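Local coordinates for protein ATP phosphoribosyltransferase regulatory subunit (Thermotoga maritima, PDB 1USY) that is probably required for the first step of histidine biosynthesis and may let histidine exert feedback control on ATP phosphoribosyltransferase, at residues K140-D145 with S174-I179; H147-N152 with E163-M168; K193-P198 with I223-A228. All blocks are in the same frame, centred on the assembly; numbering follows the deposited sequence.

Contact 1 of 3, residues K140-D145 with S174-I179; sequences KEIPKD and SRVEKI
Glu141 reaches from the loop after helix 135-139 to Arg175, in the first turn of helix 174-185, and this pair holds most of the surface the two segments bury. The glutamate runs out almost straight (chi2 173°), bringing its carboxylate alongside the far half of the arginine chain. OE2 of Glu141 does the touching. It sits at the edge of the guanidinium, in its plane, and takes a weak but nearly straight hydrogen bond from Arg175 NH1 (3.4 Å, 175° at the hydrogen) as part of a salt bridge. The carboxylate and guanidinium planes are 78° apart, so the two groups do not form a flat, two-pronged pair; a single oxygen carries the bond, and it also lies beside the CD and CG methylenes of Arg175. The bend in the arginine at chi3 (-39°) turns the guanidinium out of line with its methylenes. Its remaining nitrogens look to other acids: NE pairs with Asp196, its strongest partner, and NH2 with Asp137.

Next to the charged pair is a buried apolar one. The CD1 methyl of Ile142 meets CG2 of Val176 at 3.8 Å, and Leu173 and Ile162 add to the same patch. Helix 174-185 also carries Ile180, Ile184 and Tyr185 of the histidine pocket, but the side chain of Val176 stays about 11 Å from a bound histidine.

With a leucine in place of Arg175, Glu141 would probably lose its cationic partner and Asp137 and Asp196 would be left without the charge that joins them. The chemistry is thus a small buried apolar pair next to an ionic pair whose glutamate is exposed; one arginine is shared by three carboxylates, and the glutamate bond, weak and near solvent, is likely to contribute modestly.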
ATOM      1  N   LYS B 140     -12.010  11.779 -43.394  1.00 29.99           N
ATOM      2  CA  LYS B 140     -11.318  12.033 -44.647  1.00 32.40           C
ATOM      3  C   LYS B 140     -12.287  12.667 -45.687  1.00 34.03           C
ATOM      4  O   LYS B 140     -13.324  12.084 -46.075  1.00 38.22           O
ATOM      5  CB  LYS B 140     -10.616  10.867 -45.290  1.00 32.76           C
ATOM      6  CG  LYS B 140      -9.421  11.403 -46.134  1.00 27.35           C
ATOM      7  CD  LYS B 140      -8.554  12.442 -45.377  1.00 22.77           C
ATOM      8  CE  LYS B 140      -7.615  11.790 -44.365  1.00 15.11           C
ATOM      9  NZ  LYS B 140      -6.827  10.700 -44.953  1.00 23.93           N
ATOM     10  N   GLU B 141     -11.758  13.794 -45.956  1.00 31.23           N
ATOM     11  CA  GLU B 141     -12.132  14.893 -46.818  1.00 28.11           C
ATOM     12  C   GLU B 141     -11.193  15.973 -46.301  1.00 22.38           C
ATOM     13  O   GLU B 141     -10.797  16.889 -47.028  1.00 19.22           O
ATOM     14  CB  GLU B 141     -13.630  15.283 -46.633  1.00 33.47           C
ATOM     15  CG  GLU B 141     -14.286  15.886 -47.899  1.00 38.96           C
ATOM     16  CD  GLU B 141     -15.806  16.106 -47.751  1.00 44.09           C
ATOM     17  OE1 GLU B 141     -16.573  16.095 -48.792  1.00 47.11           O
ATOM     18  OE2 GLU B 141     -16.323  16.303 -46.586  1.00 44.50           O
ATOM     19  N   ILE B 142     -10.898  15.713 -45.020  1.00 18.34           N
ATOM     20  CA  ILE B 142     -10.079  16.541 -44.128  1.00 13.14           C
ATOM     21  C   ILE B 142      -8.694  15.922 -43.873  1.00 10.39           C
ATOM     22  O   ILE B 142      -8.564  14.738 -43.547  1.00 11.34           O
ATOM     23  CB  ILE B 142     -10.863  16.649 -42.812  1.00 12.33           C
ATOM     24  CG1 ILE B 142     -12.102  17.545 -42.977  1.00 10.27           C
ATOM     25  CG2 ILE B 142     -10.040  17.222 -41.646  1.00 14.66           C
ATOM     26  CD1 ILE B 142     -13.158  17.340 -41.889  1.00 13.34           C
ATOM     27  N   PRO B 143      -7.649  16.806 -43.874  1.00 10.58           N
ATOM     28  CA  PRO B 143      -6.234  16.424 -43.630  1.00 12.65           C
ATOM     29  C   PRO B 143      -5.912  15.607 -42.379  1.00 14.64           C
ATOM     30  O   PRO B 143      -6.505  15.833 -41.331  1.00 12.60           O
ATOM     31  CB  PRO B 143      -5.510  17.781 -43.584  1.00 11.36           C
ATOM     32  CG  PRO B 143      -6.300  18.629 -44.528  1.00 14.43           C
ATOM     33  CD  PRO B 143      -7.767  18.245 -44.201  1.00 11.14           C
ATOM     34  N   LYS B 144      -4.969  14.671 -42.517  1.00 21.82           N
ATOM     35  CA  LYS B 144      -4.646  13.636 -41.508  1.00 27.51           C
ATOM     36  C   LYS B 144      -4.510  14.118 -40.056  1.00 29.72           C
ATOM     37  O   LYS B 144      -5.308  13.736 -39.208  1.00 26.96           O
ATOM     38  CB  LYS B 144      -3.389  12.838 -41.909  1.00 30.08           C
ATOM     39  CG  LYS B 144      -3.634  11.671 -42.860  1.00 33.79           C
ATOM     40  CD  LYS B 144      -3.830  10.355 -42.115  1.00 34.91           C
ATOM     41  CE  LYS B 144      -4.917   9.488 -42.760  1.00 33.21           C
ATOM     42  NZ  LYS B 144      -4.395   8.686 -43.905  1.00 18.40           N
ATOM     43  N   ASP B 145      -3.490  14.929 -39.767  1.00 34.09           N
ATOM     44  CA  ASP B 145      -3.285  15.427 -38.400  1.00 39.96           C
ATOM     45  C   ASP B 145      -3.938  16.809 -38.219  1.00 38.15           C
ATOM     46  O   ASP B 145      -3.332  17.795 -37.773  1.00 35.51           O
ATOM     47  CB  ASP B 145      -1.809  15.381 -37.977  1.00 40.13           C
ATOM     48  CG  ASP B 145      -0.880  15.608 -39.124  1.00 47.81           C
ATOM     49  OD1 ASP B 145       0.049  14.784 -39.319  1.00 50.05           O
ATOM     50  OD2 ASP B 145      -1.008  16.587 -39.898  1.00 52.62           O
ATOM     51  N   SER B 174     -17.774  22.407 -43.924  1.00 29.01           N
ATOM     52  CA  SER B 174     -19.218  22.700 -43.962  1.00 29.70           C
ATOM     53  C   SER B 174     -20.140  21.548 -43.506  1.00 30.40           C
ATOM     54  O   SER B 174     -21.161  21.778 -42.838  1.00 31.68           O
ATOM     55  CB  SER B 174     -19.642  23.152 -45.366  1.00 26.98           C
ATOM     56  OG  SER B 174     -19.816  22.024 -46.183  1.00 31.63           O
ATOM     57  N   ARG B 175     -19.803  20.310 -43.865  1.00 29.06           N
ATOM     58  CA  ARG B 175     -20.578  19.195 -43.335  1.00 30.14           C
ATOM     59  C   ARG B 175     -20.255  18.875 -41.878  1.00 30.72           C
ATOM     60  O   ARG B 175     -21.076  18.238 -41.195  1.00 33.99           O
ATOM     61  CB  ARG B 175     -20.512  17.935 -44.217  1.00 31.88           C
ATOM     62  CG  ARG B 175     -19.223  17.690 -44.975  1.00 36.01           C
ATOM     63  CD  ARG B 175     -19.331  16.572 -46.037  1.00 35.10           C
ATOM     64  NE  ARG B 175     -20.153  15.455 -45.575  1.00 37.69           N
ATOM     65  CZ  ARG B 175     -19.722  14.230 -45.279  1.00 34.26           C
ATOM     66  NH1 ARG B 175     -18.441  13.887 -45.411  1.00 31.38           N
ATOM     67  NH2 ARG B 175     -20.588  13.332 -44.850  1.00 36.09           N
ATOM     68  N   VAL B 176     -19.096  19.336 -41.375  1.00 26.86           N
ATOM     69  CA  VAL B 176     -18.819  19.271 -39.939  1.00 18.51           C
ATOM     70  C   VAL B 176     -19.720  20.299 -39.242  1.00 20.32           C
ATOM     71  O   VAL B 176     -20.411  20.000 -38.268  1.00 16.51           O
ATOM     72  CB  VAL B 176     -17.354  19.579 -39.596  1.00 18.18           C
ATOM     73  CG1 VAL B 176     -17.159  19.585 -38.085  1.00  7.33           C
ATOM     74  CG2 VAL B 176     -16.405  18.567 -40.231  1.00 14.80           C
ATOM     75  N   GLU B 177     -19.732  21.508 -39.784  1.00 20.75           N
ATOM     76  CA  GLU B 177     -20.556  22.586 -39.243  1.00 24.83           C
ATOM     77  C   GLU B 177     -22.047  22.195 -39.197  1.00 27.44           C
ATOM     78  O   GLU B 177     -22.772  22.623 -38.300  1.00 25.75           O
ATOM     79  CB  GLU B 177     -20.368  23.861 -40.074  1.00 26.55           C
ATOM     80  CG  GLU B 177     -18.948  24.438 -39.999  1.00 27.12           C
ATOM     81  CD  GLU B 177     -18.598  25.367 -41.155  1.00 29.76           C
ATOM     82  OE1 GLU B 177     -19.310  25.344 -42.195  1.00 25.07           O
ATOM     83  OE2 GLU B 177     -17.590  26.116 -41.038  1.00 32.27           O
ATOM     84  N   LYS B 178     -22.484  21.365 -40.149  1.00 24.07           N
ATOM     85  CA  LYS B 178     -23.893  21.016 -40.262  1.00 27.36           C
ATOM     86  C   LYS B 178     -24.290  20.020 -39.167  1.00 28.79           C
ATOM     87  O   LYS B 178     -25.332  20.180 -38.501  1.00 26.12           O
ATOM     88  CB  LYS B 178     -24.219  20.498 -41.665  1.00 32.83           C
ATOM     89  CG  LYS B 178     -25.673  20.626 -42.075  1.00 36.35           C
ATOM     90  CD  LYS B 178     -26.204  19.277 -42.581  1.00 47.29           C
ATOM     91  CE  LYS B 178     -27.726  19.281 -42.767  1.00 47.68           C
ATOM     92  NZ  LYS B 178     -28.313  17.996 -42.310  1.00 50.15           N
ATOM     93  N   ILE B 179     -23.435  19.024 -38.965  1.00 24.01           N
ATOM     94  CA  ILE B 179     -23.577  18.073 -37.864  1.00 23.89           C
ATOM     95  C   ILE B 179     -23.750  18.789 -36.500  1.00 19.47           C
ATOM     96  O   ILE B 179     -24.703  18.527 -35.763  1.00 25.63           O
ATOM     97  CB  ILE B 179     -22.358  17.121 -37.895  1.00 24.55           C
ATOM     98  CG1 ILE B 179     -22.631  16.006 -38.898  1.00 25.91           C
ATOM     99  CG2 ILE B 179     -22.006  16.577 -36.524  1.00 24.09           C
ATOM    100  CD1 ILE B 179     -22.928  14.697 -38.262  1.00 30.36           C
TER

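Contact 2 of 3, residues H147-N152 with E163-M168; sequences HEKVLN and EFLSHM
Leu165 points from helix 159-168 toward helix 147-156, where its CD1 methyl meets two side chains that come at it from different directions. Val150 crosses it at about a right angle, placing CG1 3.8 Å from CD1 of Leu165. Lys149 slants across the leucine and touches it with a methylene rather than its charge: CE lies 3.6 Å from CD1 and 4.0 Å from CG of Leu165. The lysine starts with CG anti to its backbone N (chi1 177°) and then bends at chi2 and again at chi4, which sets CE against the leucine and leaves NZ directed away from it. One methyl is therefore shared by a branched residue and a lysine shaft, with no hydrogen bond between the two segments.

The valine and the leucine are buried, the lysine only in part. Leu146 and Leu173 also pack on Leu165, and Leu139 backs Val150, so the methyl contact belongs to a larger apolar cluster. A bound histidine lies in the neighbourhood, about 6 Å from the lysine side chain.

At the start of helix 147-156, Glu148 is the centre of an inverse gamma turn, and the carbonyl O of His147 receives the helical bond from Leu151 N at 2.9 Å. Beside Leu165, the ring of Phe164 packs on a basic side chain of another protein's chain, which puts the helix at an interface of the assembly.

The contact is helix-on-helix packing between consecutive helices joined by a very short link, touching near the start of one and the end of the other. They belong to the helical region between strands 125-131 and 220-223, a position consistent with that of the insertion in histidyl-tRNA synthetases.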
ATOM      1  N   HIS B 147      -7.294  15.764 -37.724  1.00 32.28           N
ATOM      2  CA  HIS B 147      -8.385  14.897 -37.273  1.00 31.53           C
ATOM      3  C   HIS B 147      -8.633  14.988 -35.790  1.00 31.78           C
ATOM      4  O   HIS B 147      -9.657  15.524 -35.384  1.00 34.24           O
ATOM      5  CB  HIS B 147      -8.180  13.427 -37.666  1.00 27.04           C
ATOM      6  CG  HIS B 147      -8.280  13.172 -39.136  1.00 31.61           C
ATOM      7  ND1 HIS B 147      -8.191  11.908 -39.675  1.00 33.41           N
ATOM      8  CD2 HIS B 147      -8.418  14.021 -40.187  1.00 31.31           C
ATOM      9  CE1 HIS B 147      -8.275  11.987 -40.991  1.00 29.76           C
ATOM     10  NE2 HIS B 147      -8.418  13.258 -41.328  1.00 25.93           N
ATOM     11  N   GLU B 148      -7.719  14.434 -34.994  1.00 34.94           N
ATOM     12  CA  GLU B 148      -7.889  14.341 -33.540  1.00 39.07           C
ATOM     13  C   GLU B 148      -7.684  15.725 -32.994  1.00 38.28           C
ATOM     14  O   GLU B 148      -6.653  16.012 -32.373  1.00 43.50           O
ATOM     15  CB  GLU B 148      -6.872  13.372 -32.917  1.00 43.63           C
ATOM     16  CG  GLU B 148      -7.475  12.176 -32.175  1.00 50.12           C
ATOM     17  CD  GLU B 148      -6.414  11.212 -31.629  1.00 55.09           C
ATOM     18  OE1 GLU B 148      -5.205  11.418 -31.891  1.00 57.07           O
ATOM     19  OE2 GLU B 148      -6.784  10.235 -30.930  1.00 59.05           O
ATOM     20  N   LYS B 149      -8.669  16.572 -33.286  1.00 34.97           N
ATOM     21  CA  LYS B 149      -8.721  18.002 -32.993  1.00 30.88           C
ATOM     22  C   LYS B 149     -10.032  18.527 -33.535  1.00 32.74           C
ATOM     23  O   LYS B 149     -10.848  19.062 -32.767  1.00 28.58           O
ATOM     24  CB  LYS B 149      -7.617  18.797 -33.630  1.00 31.17           C
ATOM     25  CG  LYS B 149      -7.772  20.275 -33.345  1.00 35.24           C
ATOM     26  CD  LYS B 149      -7.314  21.116 -34.502  1.00 45.61           C
ATOM     27  CE  LYS B 149      -8.022  22.471 -34.499  1.00 52.00           C
ATOM     28  NZ  LYS B 149      -7.468  23.415 -33.481  1.00 58.01           N
ATOM     29  N   VAL B 150     -10.266  18.370 -34.845  1.00 28.03           N
ATOM     30  CA  VAL B 150     -11.651  18.532 -35.272  1.00 25.69           C
ATOM     31  C   VAL B 150     -12.570  17.527 -34.568  1.00 20.04           C
ATOM     32  O   VAL B 150     -13.749  17.796 -34.424  1.00 15.65           O
ATOM     33  CB  VAL B 150     -11.930  18.634 -36.807  1.00 25.60           C
ATOM     34  CG1 VAL B 150     -10.797  19.351 -37.556  1.00 27.21           C
ATOM     35  CG2 VAL B 150     -12.324  17.298 -37.401  1.00 28.36           C
ATOM     36  N   LEU B 151     -12.044  16.427 -34.039  1.00 16.33           N
ATOM     37  CA  LEU B 151     -12.927  15.630 -33.185  1.00 19.98           C
ATOM     38  C   LEU B 151     -13.206  16.359 -31.853  1.00 20.82           C
ATOM     39  O   LEU B 151     -14.372  16.458 -31.427  1.00 20.00           O
ATOM     40  CB  LEU B 151     -12.458  14.182 -33.013  1.00 18.33           C
ATOM     41  CG  LEU B 151     -12.516  13.316 -34.282  1.00 18.66           C
ATOM     42  CD1 LEU B 151     -11.502  12.174 -34.207  1.00 10.76           C
ATOM     43  CD2 LEU B 151     -13.936  12.792 -34.608  1.00 16.31           C
ATOM     44  N   ASN B 152     -12.157  16.935 -31.255  1.00 19.28           N
ATOM     45  CA  ASN B 152     -12.309  17.632 -29.989  1.00 23.83           C
ATOM     46  C   ASN B 152     -13.315  18.782 -30.135  1.00 22.16           C
ATOM     47  O   ASN B 152     -14.145  19.037 -29.239  1.00 24.52           O
ATOM     48  CB  ASN B 152     -10.967  18.139 -29.434  1.00 27.12           C
ATOM     49  CG  ASN B 152     -10.185  17.046 -28.696  1.00 43.23           C
ATOM     50  OD1 ASN B 152     -10.055  15.916 -29.182  1.00 53.26           O
ATOM     51  ND2 ASN B 152      -9.651  17.382 -27.518  1.00 48.95           N
ATOM     52  N   GLU B 163     -15.391  27.237 -37.843  1.00 21.12           N
ATOM     53  CA  GLU B 163     -15.518  28.260 -38.879  1.00 24.89           C
ATOM     54  C   GLU B 163     -14.181  28.975 -39.127  1.00 24.88           C
ATOM     55  O   GLU B 163     -13.847  29.286 -40.267  1.00 27.98           O
ATOM     56  CB  GLU B 163     -16.621  29.269 -38.555  1.00 26.48           C
ATOM     57  CG  GLU B 163     -17.889  28.637 -38.031  1.00 36.05           C
ATOM     58  CD  GLU B 163     -19.126  29.050 -38.793  1.00 45.81           C
ATOM     59  OE1 GLU B 163     -19.867  29.932 -38.274  1.00 47.89           O
ATOM     60  OE2 GLU B 163     -19.368  28.478 -39.897  1.00 47.05           O
ATOM     61  N   PHE B 164     -13.433  29.206 -38.055  1.00 21.35           N
ATOM     62  CA  PHE B 164     -12.089  29.775 -38.107  1.00 25.91           C
ATOM     63  C   PHE B 164     -11.072  28.792 -38.708  1.00 25.56           C
ATOM     64  O   PHE B 164     -10.211  29.188 -39.468  1.00 28.76           O
ATOM     65  CB  PHE B 164     -11.647  30.233 -36.700  1.00 24.15           C
ATOM     66  CG  PHE B 164     -10.189  30.631 -36.604  1.00 27.64           C
ATOM     67  CD1 PHE B 164      -9.741  31.847 -37.130  1.00 31.52           C
ATOM     68  CD2 PHE B 164      -9.268  29.799 -35.972  1.00 32.58           C
ATOM     69  CE1 PHE B 164      -8.402  32.216 -37.047  1.00 30.88           C
ATOM     70  CE2 PHE B 164      -7.918  30.159 -35.878  1.00 32.25           C
ATOM     71  CZ  PHE B 164      -7.486  31.370 -36.412  1.00 33.53           C
ATOM     72  N   LEU B 165     -11.159  27.517 -38.364  1.00 28.95           N
ATOM     73  CA  LEU B 165     -10.315  26.517 -39.002  1.00 32.13           C
ATOM     74  C   LEU B 165     -10.589  26.439 -40.505  1.00 35.91           C
ATOM     75  O   LEU B 165      -9.665  26.221 -41.287  1.00 38.44           O
ATOM     76  CB  LEU B 165     -10.530  25.145 -38.380  1.00 34.59           C
ATOM     77  CG  LEU B 165      -9.306  24.474 -37.759  1.00 35.80           C
ATOM     78  CD1 LEU B 165      -9.562  22.980 -37.697  1.00 38.11           C
ATOM     79  CD2 LEU B 165      -8.018  24.763 -38.523  1.00 36.14           C
ATOM     80  N   SER B 166     -11.856  26.621 -40.891  1.00 37.54           N
ATOM     81  CA  SER B 166     -12.286  26.709 -42.293  1.00 40.61           C
ATOM     82  C   SER B 166     -11.581  27.813 -43.139  1.00 45.76           C
ATOM     83  O   SER B 166     -11.723  27.849 -44.367  1.00 45.17           O
ATOM     84  CB  SER B 166     -13.804  26.907 -42.341  1.00 40.96           C
ATOM     85  OG  SER B 166     -14.371  26.357 -43.515  1.00 35.81           O
ATOM     86  N   HIS B 167     -10.823  28.696 -42.490  1.00 50.47           N
ATOM     87  CA  HIS B 167     -10.142  29.795 -43.180  1.00 55.84           C
ATOM     88  C   HIS B 167      -8.622  29.786 -42.956  1.00 56.10           C
ATOM     89  O   HIS B 167      -7.854  29.891 -43.913  1.00 57.72           O
ATOM     90  CB  HIS B 167     -10.734  31.152 -42.758  1.00 60.25           C
ATOM     91  CG  HIS B 167     -11.919  31.589 -43.578  1.00 65.93           C
ATOM     92  ND1 HIS B 167     -11.988  32.830 -44.185  1.00 66.98           N
ATOM     93  CD2 HIS B 167     -13.083  30.959 -43.880  1.00 67.59           C
ATOM     94  CE1 HIS B 167     -13.141  32.939 -44.825  1.00 68.09           C
ATOM     95  NE2 HIS B 167     -13.821  31.819 -44.658  1.00 68.96           N
ATOM     96  N   MET B 168      -8.193  29.668 -41.701  1.00 56.16           N
ATOM     97  CA  MET B 168      -6.762  29.692 -41.356  1.00 58.70           C
ATOM     98  C   MET B 168      -5.996  28.488 -41.929  1.00 57.87           C
ATOM     99  O   MET B 168      -4.799  28.576 -42.242  1.00 58.08           O
ATOM    100  CB  MET B 168      -6.569  29.773 -39.838  1.00 61.26           C
ATOM    101  CG  MET B 168      -5.101  29.809 -39.378  1.00 65.26           C
ATOM    102  SD  MET B 168      -4.661  28.334 -38.408  1.00 70.16           S
ATOM    103  CE  MET B 168      -3.028  27.912 -39.069  1.00 68.29           C
TER

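Contact 3 of 3, residues K193-P198 with I223-A228; sequences KTMDLP and IDLTLA
Met195, Leu197, Ile223 and Leu225 meet through methyls and a sulfur, with no ring or other planar group between them; the nearby flat group is the carboxylate of Asp224, which takes no part in the packing and leaves the backbone away from the loop 193-198. Its OD1 is met nearly along the C-O axis by the backbone N of Thr226 (2.7 Å, 152° at the hydrogen), which makes an Asx turn. The other oxygen, OD2, forms salt bridges with Lys157 and Arg187; Lys157 is one of the residues lining the histidine pocket, so Asp224 is probably a second-shell neighbour of that site.

With the aspartate turned away, the residues flanking it, Ile223 and Leu225, face the loop, and Met195 engages both. The methionine carries CG on the side of its backbone N (chi1 -61°) and bends at chi3, which divides its tip between two partners. The sulfur SD lies 3.9 Å from CD2 of Leu225, and the terminal CE lies 3.9 Å from CG2 of Ile223. Met195 slants across both residues. Leu197, two places on, adds a looser approach to the same leucine methyl, with CD2 atoms of Leu197 and Leu225 4.4 Å apart.

Leu205 of helix 199-215 packs on both Leu197 and Ile223, and Ile179 of helix 174-185 packs on Leu225. The patch therefore fills the space between two helices and the end of strand 220-223, an outermost strand of the main mixed sheet within this chain.

All four touching residues are buried, and no hydrogen bond or charge links the segments. Between them the contact rests on apolar burial and van der Waals packing, while Asp224, turned away from it, makes salt bridges of its own.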
ATOM      1  N   LYS B 193     -33.701  12.370 -42.687  1.00 38.93           N
ATOM      2  CA  LYS B 193     -33.659  12.293 -44.159  1.00 47.25           C
ATOM      3  C   LYS B 193     -32.936  13.503 -44.816  1.00 49.89           C
ATOM      4  O   LYS B 193     -32.283  13.361 -45.848  1.00 52.69           O
ATOM      5  CB  LYS B 193     -35.065  12.151 -44.721  1.00 46.48           C
ATOM      6  CG  LYS B 193     -35.670  10.800 -44.512  1.00 51.95           C
ATOM      7  CD  LYS B 193     -36.694  10.513 -45.612  1.00 61.69           C
ATOM      8  CE  LYS B 193     -36.245   9.367 -46.547  1.00 63.23           C
ATOM      9  NZ  LYS B 193     -37.381   8.485 -46.988  1.00 64.89           N
ATOM     10  N   THR B 194     -33.085  14.682 -44.223  1.00 50.41           N
ATOM     11  CA  THR B 194     -32.293  15.866 -44.558  1.00 54.06           C
ATOM     12  C   THR B 194     -30.772  15.608 -44.446  1.00 51.59           C
ATOM     13  O   THR B 194     -29.969  16.262 -45.120  1.00 52.87           O
ATOM     14  CB  THR B 194     -32.672  17.036 -43.575  1.00 56.49           C
ATOM     15  OG1 THR B 194     -34.098  17.138 -43.461  1.00 62.60           O
ATOM     16  CG2 THR B 194     -32.229  18.425 -44.101  1.00 60.00           C
ATOM     17  N   MET B 195     -30.381  14.675 -43.577  1.00 48.08           N
ATOM     18  CA  MET B 195     -28.975  14.535 -43.195  1.00 41.65           C
ATOM     19  C   MET B 195     -28.187  13.703 -44.209  1.00 41.69           C
ATOM     20  O   MET B 195     -28.674  12.683 -44.694  1.00 42.90           O
ATOM     21  CB  MET B 195     -28.851  13.945 -41.793  1.00 38.62           C
ATOM     22  CG  MET B 195     -29.488  14.789 -40.679  1.00 35.36           C
ATOM     23  SD  MET B 195     -28.911  14.398 -39.020  1.00 32.03           S
ATOM     24  CE  MET B 195     -30.433  14.226 -38.164  1.00 39.58           C
ATOM     25  N   ASP B 196     -26.985  14.186 -44.541  1.00 38.32           N
ATOM     26  CA  ASP B 196     -26.003  13.483 -45.354  1.00 34.03           C
ATOM     27  C   ASP B 196     -25.308  12.497 -44.436  1.00 34.87           C
ATOM     28  O   ASP B 196     -24.498  12.906 -43.588  1.00 38.12           O
ATOM     29  CB  ASP B 196     -24.997  14.490 -45.930  1.00 36.07           C
ATOM     30  CG  ASP B 196     -23.714  13.834 -46.492  1.00 38.68           C
ATOM     31  OD1 ASP B 196     -22.664  14.526 -46.517  1.00 38.08           O
ATOM     32  OD2 ASP B 196     -23.653  12.658 -46.946  1.00 35.59           O
ATOM     33  N   LEU B 197     -25.633  11.209 -44.591  1.00 31.52           N
ATOM     34  CA  LEU B 197     -25.187  10.175 -43.660  1.00 28.41           C
ATOM     35  C   LEU B 197     -25.002   8.828 -44.334  1.00 28.06           C
ATOM     36  O   LEU B 197     -25.834   8.430 -45.141  1.00 29.98           O
ATOM     37  CB  LEU B 197     -26.211  10.014 -42.534  1.00 30.48           C
ATOM     38  CG  LEU B 197     -26.225  11.005 -41.365  1.00 27.57           C
ATOM     39  CD1 LEU B 197     -27.295  10.573 -40.387  1.00 27.85           C
ATOM     40  CD2 LEU B 197     -24.882  11.120 -40.656  1.00 26.74           C
ATOM     41  N   PRO B 198     -23.911   8.120 -44.022  1.00 26.69           N
ATOM     42  CA  PRO B 198     -23.716   6.751 -44.510  1.00 24.62           C
ATOM     43  C   PRO B 198     -24.963   5.889 -44.280  1.00 23.37           C
ATOM     44  O   PRO B 198     -25.542   5.915 -43.188  1.00 25.10           O
ATOM     45  CB  PRO B 198     -22.533   6.244 -43.693  1.00 21.59           C
ATOM     46  CG  PRO B 198     -21.830   7.438 -43.243  1.00 23.66           C
ATOM     47  CD  PRO B 198     -22.781   8.587 -43.204  1.00 26.57           C
ATOM     48  N   ILE B 223     -31.770  13.497 -31.699  1.00 14.55           N
ATOM     49  CA  ILE B 223     -30.661  12.962 -32.422  1.00 13.81           C
ATOM     50  C   ILE B 223     -29.505  13.922 -32.287  1.00 12.09           C
ATOM     51  O   ILE B 223     -29.668  15.111 -32.523  1.00 16.79           O
ATOM     52  CB  ILE B 223     -31.066  12.821 -33.891  1.00 16.06           C
ATOM     53  CG1 ILE B 223     -32.227  11.806 -34.057  1.00 19.24           C
ATOM     54  CG2 ILE B 223     -29.829  12.551 -34.739  1.00 13.72           C
ATOM     55  CD1 ILE B 223     -31.822  10.320 -34.210  1.00 23.76           C
ATOM     56  N   ASP B 224     -28.352  13.418 -31.878  1.00 16.68           N
ATOM     57  CA  ASP B 224     -27.151  14.265 -31.678  1.00 18.08           C
ATOM     58  C   ASP B 224     -25.886  13.470 -31.985  1.00 11.84           C
ATOM     59  O   ASP B 224     -25.545  12.532 -31.295  1.00 15.27           O
ATOM     60  CB  ASP B 224     -27.085  14.789 -30.243  1.00 14.70           C
ATOM     61  CG  ASP B 224     -25.885  15.713 -30.003  1.00 22.06           C
ATOM     62  OD1 ASP B 224     -24.777  15.493 -30.595  1.00 19.55           O
ATOM     63  OD2 ASP B 224     -25.982  16.690 -29.220  1.00 10.87           O
ATOM     64  N   LEU B 225     -25.213  13.874 -33.044  1.00 17.24           N
ATOM     65  CA  LEU B 225     -24.064  13.165 -33.588  1.00 12.16           C
ATOM     66  C   LEU B 225     -22.710  13.766 -33.150  1.00 15.82           C
ATOM     67  O   LEU B 225     -21.659  13.455 -33.747  1.00 12.69           O
ATOM     68  CB  LEU B 225     -24.164  13.188 -35.097  1.00 13.83           C
ATOM     69  CG  LEU B 225     -25.164  12.279 -35.830  1.00 14.12           C
ATOM     70  CD1 LEU B 225     -26.140  11.498 -34.935  1.00 14.39           C
ATOM     71  CD2 LEU B 225     -25.929  13.120 -36.835  1.00 17.22           C
ATOM     72  N   THR B 226     -22.790  14.699 -32.186  1.00 10.95           N
ATOM     73  CA  THR B 226     -21.499  15.107 -31.650  1.00 17.61           C
ATOM     74  C   THR B 226     -21.020  13.995 -30.684  1.00 24.25           C
ATOM     75  O   THR B 226     -21.390  12.837 -30.820  1.00 36.71           O
ATOM     76  CB  THR B 226     -21.666  16.485 -30.968  1.00 17.26           C
ATOM     77  OG1 THR B 226     -22.641  16.427 -29.943  1.00 24.85           O
ATOM     78  CG2 THR B 226     -22.122  17.575 -31.951  1.00 14.58           C
ATOM     79  N   LEU B 227     -20.225  14.373 -29.745  1.00 29.11           N
ATOM     80  CA  LEU B 227     -19.603  13.469 -28.734  1.00 35.27           C
ATOM     81  C   LEU B 227     -18.870  12.316 -29.455  1.00 32.70           C
ATOM     82  O   LEU B 227     -19.313  11.150 -29.488  1.00 32.99           O
ATOM     83  CB  LEU B 227     -20.624  12.985 -27.603  1.00 37.56           C
ATOM     84  CG  LEU B 227     -21.798  11.966 -27.814  1.00 38.48           C
ATOM     85  CD1 LEU B 227     -22.944  12.279 -26.825  1.00 26.35           C
ATOM     86  CD2 LEU B 227     -22.470  11.925 -29.188  1.00 44.87           C
ATOM     87  N   ALA B 228     -17.748  12.788 -29.984  1.00 29.44           N
ATOM     88  CA  ALA B 228     -16.766  12.027 -30.722  1.00 33.35           C
ATOM     89  C   ALA B 228     -15.933  11.144 -29.769  1.00 34.25           C
ATOM     90  O   ALA B 228     -15.348  10.140 -30.176  1.00 34.49           O
ATOM     91  CB  ALA B 228     -15.812  12.991 -31.446  1.00 33.39           C
TER

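Contact 3 is wholly buried and apolar, contact 2 is a buried methyl cluster edged by a lysine, and contact 1 sets a similar apolar pair beside a salt bridge nearer the surface. Contacts 1 and 2 lie closest, with centres 8 Å apart, and contact 2 is nested in the loop that contact 1 closes; a probable hydrogen bond, Ile142 O to His147 NE2, joins them. Contact 1 meets contact 3 through Arg175 and Asp196, and through Ile179 packing on Leu225, so helix 174-185 serves both. Contacts 2 and 3 touch through Leu151 and Ala228. Contact 3 alone reaches the main sheet, through the last residue of strand 220-223.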